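Local coordinates for carbohydrate kinase (Agrobacterium tumefaciens, PDB 2NWH), which probably transfers a phosphate group from ATP to a sugar or related small molecule, as a member of the pfkB (ribokinase-like) family of carbohydrate kinases, at residues I183-N189 with L216-T222; E190-R194 with V204-P208; R90-T96 with A108-L114. One frame throughout, in Å; residues are numbered along the deposited sequence.

How the contacts relate
Contacts 1 and 2 belong together, and contact 3 stands apart. Along the chain contact 3 comes first, closing a beta hairpin before contact 1 opens; contact 2 is then nested within the loop that contact 1 closes. Contact 1 pairs two neighbouring parallel strands of the large sheet, and contact 2 joins the helices that follow the first strand and precede the second, with centres about 9 Å apart and Met188 and Val221 touching Ala193 and Trp207. Contact 3 lies in the separate four-stranded sheet, its centre about 27 Å from that of contact 1. Together they touch both sheets of a ribokinase-like kinase: the alpha/beta core and the smaller sheet that in relatives forms a lid.

Contact 1 (I183-N189 with L216-T222); sequences IDILFMN and LSGGVVT
Met188 and Leu216 reach toward each other tip to tip, CE of the methionine lying 4.1 Å from CD2 of the leucine. With CG of Met188 between its own backbone N and carbonyl carbon (chi1 61°), the chain runs over Val221, whose CG2 sits 3.6 Å from Met188 CG; a bend at chi3 then carries the methyl toward Leu216. The two branches of Leu216 divide their work. CD2 packs on Leu186 CB, while CD1 turns to Ile183 CG2 at 3.8 Å.

Beneath these side chains strands 185-189 and 219-222 run parallel, 7° apart, as neighbours in the large sheet of the ribokinase-like alpha/beta core. Leu186 N donates to Gly218 O and Met188 N to Val220 O, while Leu186 O and Met188 O accept from Val220 N and Thr222 N. At the glycines, which have no side chains, Asp184 O lies 3.3 Å from Gly218 CA and Leu186 O 3.2 Å from Gly219 CA.

On the other face, Val220 sets CG2 obliquely against the Phe187 ring, 3.6 Å from CE1, and Ile185 CG2 lies over one face of that ring, toward its rim. Helix 255-266 packs on this side through Ala258 and Tyr261, whereas helix 190-197 lies over Met188 and Val221. Where the strands begin, a water joins Ile183 O to Ser217 OG at 2.7 Å from the hydroxyl.

Contact 2 (E190-R194 with V204-P208); sequences EAEAR and VRDWP
Torsions bring Trp207 and Glu190 together: CG of the tryptophan stands anti to its carbonyl carbon (chi1 -75°), which sends the indole out toward helix 190-197, while the glutamate chain folds at chi2 (-87°) and brings its carboxylate back to the indole nitrogen. The two side chains cross at about a right angle. NE1 of Trp207 donates to OE2 of Glu190 over 2.6 Å, a short and nearly straight bond with 170° at the hydrogen. OE2 lies in the plane of the indole, but the N-H meets it from above the carboxylate plane. This bond limits how far the indole can swing about its own torsions.

Ala193, one turn along the helix, supplies the other half of the grip. Its CB points at the tryptophan and rests over one face of the six-membered ring, 3.6 Å from the centroid and close to the ring normal, a CH-pi contact. Both segments pack on the side of the parallel strand pair that carries Val221, in the ribokinase-like core: helix 190-197 follows strand 185-189, and helix 207-213 leads into strand 219-223, where Val221 touches both Ala193 and Trp207.

A type I turn from Val204 to Trp207 delivers the indole, and Trp207 N closes it on Val204 O. Val204 also sets CG2 3.6 Å from Glu190 OE2. At the far end of the indole, Arg194 brings CG to the ring edge, 3.9 Å from CH2. Its guanidinium, turned almost perpendicular to the ring, pairs with Glu190 by charge alone: NH1 is 3.4 Å from OE1, but that oxygen lies well outside the guanidinium plane. Arg223 adds a long, weak ion pair to OE2.

Contact 3 (R90-T96 with A108-L114); sequences RRTPSYT and ALADMDL
The guanidinium of Arg90 has Leu114 CD1 over the centre of one face, 3.7 Å above its plane, with a water in plane at its edge and Asp113 CB near that plane, 4.1 Å from Arg90 NH2. The water donates to Asp113 O and accepts only a weak bond from Arg90 NH2. Bends at chi2 and chi3 fold the arginine back so that it slides past Leu114, whose CD1 is also 3.5 Å from Arg90 CB. The Tyr95 ring meets Ala110 CB at its edge, while Ala108 CB approaches obliquely, 3.3 Å from the tyrosine OH.

Next to these, Pro93 crosses Leu114 at about a right angle, its CD 3.8 Å from Leu114 CD2, and its CB lies against Met112 SD. The backbones form an antiparallel ladder, with Ser94 facing Asp111 and Thr96 facing Leu109 in hydrogen-bonded pairs. Two waters share Ser94 OG: one also bonds Thr92 O and Asp111 OD2, the other Thr96 OG1 and Leu109 O.

Strands 94-99 and 105-111 are a hairpin at the edge of the four-stranded sheet. Strand 13-20 pairs with the other side of strand 94-99, and at the hairpin's base Leu114 reaches Pro61 of strand 55-63 while Thr92 meets Thr67 of helix 66-77.

Contact 1 (I183-N189 with L216-T222)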
# COMPACT_ATOMS: atom_id res chain seq x y z
N ILE A 183 6.61 10.22 -10.09
CA ILE A 183 6.58 9.45 -8.83
C ILE A 183 7.94 9.50 -8.09
O ILE A 183 8.97 9.03 -8.59
CB ILE A 183 6.12 7.98 -9.07
CG1 ILE A 183 4.64 7.95 -9.42
CG2 ILE A 183 6.39 7.08 -7.82
CD1 ILE A 183 4.14 6.66 -10.04
N ASP A 184 7.93 10.11 -6.91
CA ASP A 184 9.12 10.21 -6.10
C ASP A 184 9.54 8.87 -5.51
O ASP A 184 10.73 8.61 -5.42
CB ASP A 184 8.90 11.24 -4.99
CG ASP A 184 9.05 12.66 -5.49
OD1 ASP A 184 9.28 12.85 -6.71
OD2 ASP A 184 8.96 13.59 -4.66
N ILE A 185 8.58 8.05 -5.08
CA ILE A 185 8.87 6.72 -4.50
C ILE A 185 7.80 5.69 -4.91
O ILE A 185 6.61 5.87 -4.62
CB ILE A 185 8.90 6.72 -2.95
CG1 ILE A 185 9.81 7.83 -2.41
CG2 ILE A 185 9.37 5.31 -2.43
CD1 ILE A 185 9.58 8.24 -0.97
N LEU A 186 8.22 4.64 -5.59
CA LEU A 186 7.32 3.54 -5.96
C LEU A 186 7.66 2.29 -5.16
O LEU A 186 8.82 1.83 -5.15
CB LEU A 186 7.42 3.22 -7.44
CG LEU A 186 6.18 2.65 -8.16
CD1 LEU A 186 6.59 2.29 -9.56
CD2 LEU A 186 5.53 1.43 -7.52
N PHE A 187 6.65 1.75 -4.49
CA PHE A 187 6.85 0.55 -3.65
C PHE A 187 6.41 -0.71 -4.37
O PHE A 187 5.27 -0.82 -4.83
CB PHE A 187 6.12 0.66 -2.32
CG PHE A 187 6.60 1.81 -1.47
CD1 PHE A 187 7.79 1.70 -0.75
CD2 PHE A 187 5.89 2.99 -1.42
CE1 PHE A 187 8.24 2.76 0.02
CE2 PHE A 187 6.33 4.05 -0.63
CZ PHE A 187 7.53 3.93 0.07
N MET A 188 7.32 -1.67 -4.45
CA MET A 188 7.02 -2.89 -5.16
C MET A 188 7.85 -4.08 -4.68
O MET A 188 8.86 -3.92 -3.97
CB MET A 188 7.23 -2.68 -6.67
CG MET A 188 8.66 -2.30 -7.04
SD MET A 188 8.73 -1.75 -8.75
CE MET A 188 9.65 -0.26 -8.62
N ASN A 189 7.42 -5.26 -5.08
CA ASN A 189 8.18 -6.49 -4.86
C ASN A 189 8.89 -6.88 -6.18
O ASN A 189 8.75 -6.17 -7.18
CB ASN A 189 7.21 -7.58 -4.40
CG ASN A 189 6.21 -7.99 -5.50
OD1 ASN A 189 5.25 -8.71 -5.23
ND2 ASN A 189 6.44 -7.55 -6.73
N LEU A 216 11.96 6.56 -13.28
CA LEU A 216 11.58 6.55 -11.86
C LEU A 216 12.76 7.00 -11.02
O LEU A 216 13.77 6.33 -10.98
CB LEU A 216 11.13 5.16 -11.41
CG LEU A 216 10.68 5.08 -9.94
CD1 LEU A 216 9.38 5.82 -9.73
CD2 LEU A 216 10.58 3.63 -9.47
N SER A 217 12.61 8.15 -10.37
CA SER A 217 13.67 8.75 -9.58
C SER A 217 13.91 8.07 -8.23
O SER A 217 15.01 8.17 -7.70
CB SER A 217 13.50 10.29 -9.46
OG SER A 217 12.25 10.67 -8.89
N GLY A 218 12.88 7.41 -7.67
CA GLY A 218 13.07 6.60 -6.48
C GLY A 218 12.06 5.50 -6.22
O GLY A 218 10.94 5.52 -6.72
N GLY A 219 12.45 4.55 -5.38
CA GLY A 219 11.58 3.44 -5.04
C GLY A 219 12.23 2.44 -4.10
O GLY A 219 13.35 2.65 -3.64
N VAL A 220 11.46 1.40 -3.78
CA VAL A 220 11.85 0.30 -2.94
C VAL A 220 11.44 -1.01 -3.62
O VAL A 220 10.29 -1.16 -4.06
CB VAL A 220 11.17 0.40 -1.58
CG1 VAL A 220 11.51 -0.82 -0.69
CG2 VAL A 220 11.55 1.70 -0.92
N VAL A 221 12.38 -1.96 -3.72
CA VAL A 221 12.03 -3.26 -4.26
C VAL A 221 12.38 -4.34 -3.24
O VAL A 221 13.52 -4.40 -2.73
CB VAL A 221 12.66 -3.52 -5.65
CG1 VAL A 221 12.24 -4.88 -6.18
CG2 VAL A 221 12.26 -2.41 -6.65
N THR A 222 11.40 -5.17 -2.90
CA THR A 222 11.62 -6.24 -1.94
C THR A 222 11.76 -7.60 -2.65
O THR A 222 11.13 -7.82 -3.70
CB THR A 222 10.48 -6.34 -0.93
OG1 THR A 222 9.29 -6.77 -1.59
CG2 THR A 222 10.21 -4.99 -0.24
O HOH W 1 10.39 10.34 -10.77

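Contact 2 (E190-R194 with V204-P208)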
# COMPACT_ATOMS: atom_id res chain seq x y z
N GLU A 190 9.63 -7.99 -6.20
CA GLU A 190 10.35 -8.43 -7.42
C GLU A 190 9.53 -8.52 -8.72
O GLU A 190 9.98 -8.04 -9.77
CB GLU A 190 11.08 -9.77 -7.19
CG GLU A 190 12.52 -9.65 -6.76
CD GLU A 190 13.50 -9.55 -7.92
OE1 GLU A 190 13.47 -10.43 -8.82
OE2 GLU A 190 14.32 -8.61 -7.91
N ALA A 191 8.36 -9.16 -8.65
CA ALA A 191 7.46 -9.40 -9.80
C ALA A 191 6.92 -8.12 -10.44
O ALA A 191 6.79 -8.04 -11.67
CB ALA A 191 6.29 -10.27 -9.37
N GLU A 192 6.58 -7.15 -9.59
CA GLU A 192 6.02 -5.89 -10.03
C GLU A 192 7.10 -5.06 -10.72
O GLU A 192 6.84 -4.37 -11.70
CB GLU A 192 5.37 -5.14 -8.84
CG GLU A 192 4.21 -5.91 -8.18
CD GLU A 192 3.93 -5.53 -6.72
OE1 GLU A 192 4.63 -4.66 -6.13
OE2 GLU A 192 2.98 -6.13 -6.14
N ALA A 193 8.34 -5.18 -10.23
CA ALA A 193 9.46 -4.49 -10.84
C ALA A 193 9.71 -5.02 -12.27
O ALA A 193 9.77 -4.24 -13.22
CB ALA A 193 10.70 -4.63 -9.96
N ARG A 194 9.80 -6.35 -12.42
CA ARG A 194 9.93 -6.95 -13.75
C ARG A 194 8.80 -6.51 -14.69
O ARG A 194 9.06 -6.11 -15.83
CB ARG A 194 9.98 -8.47 -13.67
CG ARG A 194 11.38 -9.03 -13.68
CD ARG A 194 11.39 -10.53 -13.42
NE ARG A 194 10.51 -10.89 -12.30
CZ ARG A 194 10.86 -11.72 -11.31
NH1 ARG A 194 12.07 -12.26 -11.27
NH2 ARG A 194 9.99 -12.00 -10.34
N VAL A 204 19.42 -7.74 -7.00
CA VAL A 204 18.42 -6.81 -6.38
C VAL A 204 18.97 -5.37 -6.30
O VAL A 204 18.25 -4.39 -6.53
CB VAL A 204 17.88 -7.34 -5.00
CG1 VAL A 204 17.86 -6.26 -3.89
CG2 VAL A 204 16.48 -7.91 -5.14
N ARG A 205 20.26 -5.27 -6.01
CA ARG A 205 20.97 -4.00 -6.03
C ARG A 205 21.01 -3.39 -7.43
O ARG A 205 21.56 -2.28 -7.61
CB ARG A 205 22.40 -4.21 -5.51
CG ARG A 205 23.09 -5.45 -6.08
CD ARG A 205 24.58 -5.39 -5.82
NE ARG A 205 24.87 -5.20 -4.40
CZ ARG A 205 25.45 -6.13 -3.62
NH1 ARG A 205 25.80 -7.33 -4.12
NH2 ARG A 205 25.68 -5.86 -2.34
N ASP A 206 20.44 -4.09 -8.43
CA ASP A 206 20.45 -3.62 -9.81
C ASP A 206 19.25 -2.78 -10.16
O ASP A 206 19.29 -1.99 -11.12
CB ASP A 206 20.52 -4.81 -10.76
CG ASP A 206 21.81 -5.63 -10.53
OD1 ASP A 206 21.82 -6.90 -10.16
OD2 ASP A 206 22.92 -5.08 -10.82
N TRP A 207 18.17 -2.93 -9.38
CA TRP A 207 16.94 -2.25 -9.73
C TRP A 207 17.07 -0.73 -9.92
O TRP A 207 16.56 -0.20 -10.90
CB TRP A 207 15.83 -2.65 -8.77
CG TRP A 207 15.30 -4.04 -9.04
CD1 TRP A 207 15.31 -5.11 -8.18
CD2 TRP A 207 14.67 -4.51 -10.25
NE1 TRP A 207 14.72 -6.21 -8.78
CE2 TRP A 207 14.32 -5.87 -10.04
CE3 TRP A 207 14.36 -3.91 -11.48
CZ2 TRP A 207 13.69 -6.65 -11.02
CZ3 TRP A 207 13.73 -4.69 -12.45
CH2 TRP A 207 13.40 -6.04 -12.22
N PRO A 208 17.81 -0.02 -9.03
CA PRO A 208 17.95 1.45 -9.21
C PRO A 208 18.34 1.94 -10.63
O PRO A 208 17.59 2.73 -11.21
CB PRO A 208 19.04 1.83 -8.18
CG PRO A 208 18.91 0.78 -7.11
CD PRO A 208 18.54 -0.49 -7.83

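Contact 3 (R90-T96 with A108-L114)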
# COMPACT_ATOMS: atom_id res chain seq x y z
N ARG A 90 -24.17 2.56 -6.68
CA ARG A 90 -23.24 1.44 -6.93
C ARG A 90 -22.81 0.74 -5.66
O ARG A 90 -23.08 1.21 -4.53
CB ARG A 90 -21.99 1.91 -7.68
CG ARG A 90 -22.24 2.57 -9.09
CD ARG A 90 -22.49 1.52 -10.19
NE ARG A 90 -21.45 0.47 -10.15
CZ ARG A 90 -20.41 0.41 -10.99
NH1 ARG A 90 -20.32 1.29 -11.99
NH2 ARG A 90 -19.49 -0.56 -10.88
N ARG A 91 -22.17 -0.41 -5.85
CA ARG A 91 -21.65 -1.20 -4.71
C ARG A 91 -20.16 -0.92 -4.50
O ARG A 91 -19.42 -0.77 -5.47
CB ARG A 91 -21.82 -2.70 -4.98
CG ARG A 91 -23.27 -3.17 -4.94
CD ARG A 91 -23.86 -3.08 -3.53
NE ARG A 91 -23.11 -3.90 -2.57
CZ ARG A 91 -23.44 -4.11 -1.30
NH1 ARG A 91 -24.54 -3.56 -0.80
NH2 ARG A 91 -22.68 -4.87 -0.54
N THR A 92 -19.74 -0.92 -3.24
CA THR A 92 -18.34 -0.74 -2.86
C THR A 92 -17.54 -1.98 -3.35
O THR A 92 -18.02 -3.13 -3.29
CB THR A 92 -18.26 -0.51 -1.32
OG1 THR A 92 -18.95 0.71 -0.97
CG2 THR A 92 -16.83 -0.50 -0.78
N PRO A 93 -16.34 -1.76 -3.91
CA PRO A 93 -15.55 -2.93 -4.36
C PRO A 93 -15.39 -3.97 -3.23
O PRO A 93 -15.36 -3.62 -2.05
CB PRO A 93 -14.17 -2.34 -4.66
CG PRO A 93 -14.45 -0.86 -5.02
CD PRO A 93 -15.66 -0.46 -4.21
N SER A 94 -15.25 -5.23 -3.60
CA SER A 94 -15.19 -6.33 -2.61
C SER A 94 -14.25 -7.41 -3.06
O SER A 94 -14.10 -7.63 -4.27
CB SER A 94 -16.58 -6.92 -2.35
OG SER A 94 -17.11 -7.48 -3.54
N TYR A 95 -13.55 -8.03 -2.11
CA TYR A 95 -12.80 -9.26 -2.30
C TYR A 95 -13.48 -10.33 -1.38
O TYR A 95 -13.57 -10.16 -0.17
CB TYR A 95 -11.31 -9.03 -1.90
CG TYR A 95 -10.50 -10.29 -1.91
CD1 TYR A 95 -9.94 -10.77 -3.11
CD2 TYR A 95 -10.31 -11.02 -0.74
CE1 TYR A 95 -9.21 -11.95 -3.15
CE2 TYR A 95 -9.59 -12.20 -0.77
CZ TYR A 95 -9.03 -12.65 -1.97
OH TYR A 95 -8.32 -13.82 -1.94
N THR A 96 -13.99 -11.41 -1.97
CA THR A 96 -14.72 -12.44 -1.21
C THR A 96 -14.00 -13.77 -1.38
O THR A 96 -13.83 -14.21 -2.49
CB THR A 96 -16.14 -12.54 -1.77
OG1 THR A 96 -16.77 -11.25 -1.70
CG2 THR A 96 -16.96 -13.62 -0.99
N ALA A 108 -11.58 -17.31 -4.67
CA ALA A 108 -11.91 -15.96 -4.26
C ALA A 108 -12.40 -15.21 -5.50
O ALA A 108 -12.01 -15.53 -6.64
CB ALA A 108 -10.70 -15.25 -3.65
N LEU A 109 -13.32 -14.29 -5.27
CA LEU A 109 -13.89 -13.46 -6.30
C LEU A 109 -13.66 -11.97 -5.94
O LEU A 109 -14.04 -11.50 -4.84
CB LEU A 109 -15.40 -13.69 -6.40
CG LEU A 109 -16.10 -13.47 -7.73
CD1 LEU A 109 -15.45 -14.39 -8.74
CD2 LEU A 109 -17.56 -13.85 -7.60
N ALA A 110 -13.04 -11.26 -6.86
CA ALA A 110 -12.78 -9.81 -6.71
C ALA A 110 -13.70 -9.05 -7.65
O ALA A 110 -13.75 -9.32 -8.85
CB ALA A 110 -11.31 -9.47 -6.98
N ASP A 111 -14.44 -8.09 -7.09
CA ASP A 111 -15.18 -7.14 -7.89
C ASP A 111 -14.60 -5.73 -7.67
O ASP A 111 -14.97 -5.05 -6.73
CB ASP A 111 -16.67 -7.16 -7.48
CG ASP A 111 -17.50 -6.09 -8.22
OD1 ASP A 111 -17.10 -5.60 -9.32
OD2 ASP A 111 -18.53 -5.70 -7.64
N MET A 112 -13.72 -5.31 -8.56
CA MET A 112 -13.03 -4.03 -8.39
C MET A 112 -13.49 -2.96 -9.42
O MET A 112 -12.82 -1.94 -9.58
CB MET A 112 -11.52 -4.23 -8.49
CG MET A 112 -10.88 -5.15 -7.42
SD MET A 112 -11.05 -4.52 -5.74
CE MET A 112 -11.77 -5.87 -4.96
N ASP A 113 -14.60 -3.22 -10.13
CA ASP A 113 -15.00 -2.38 -11.24
C ASP A 113 -15.26 -0.94 -10.85
O ASP A 113 -15.12 -0.05 -11.69
CB ASP A 113 -16.25 -2.91 -11.96
CG ASP A 113 -16.01 -4.26 -12.66
OD1 ASP A 113 -14.84 -4.62 -13.02
OD2 ASP A 113 -17.02 -4.95 -12.87
N LEU A 114 -15.69 -0.69 -9.61
CA LEU A 114 -15.99 0.70 -9.23
C LEU A 114 -14.82 1.64 -9.47
O LEU A 114 -15.04 2.81 -9.78
CB LEU A 114 -16.51 0.81 -7.80
CG LEU A 114 -17.23 2.14 -7.50
CD1 LEU A 114 -18.59 2.28 -8.27
CD2 LEU A 114 -17.46 2.28 -6.04
O HOH W 2 -17.31 0.45 -13.22
O HOH W 3 -18.46 -5.45 -4.76
O HOH W 4 -16.24 -9.95 -4.13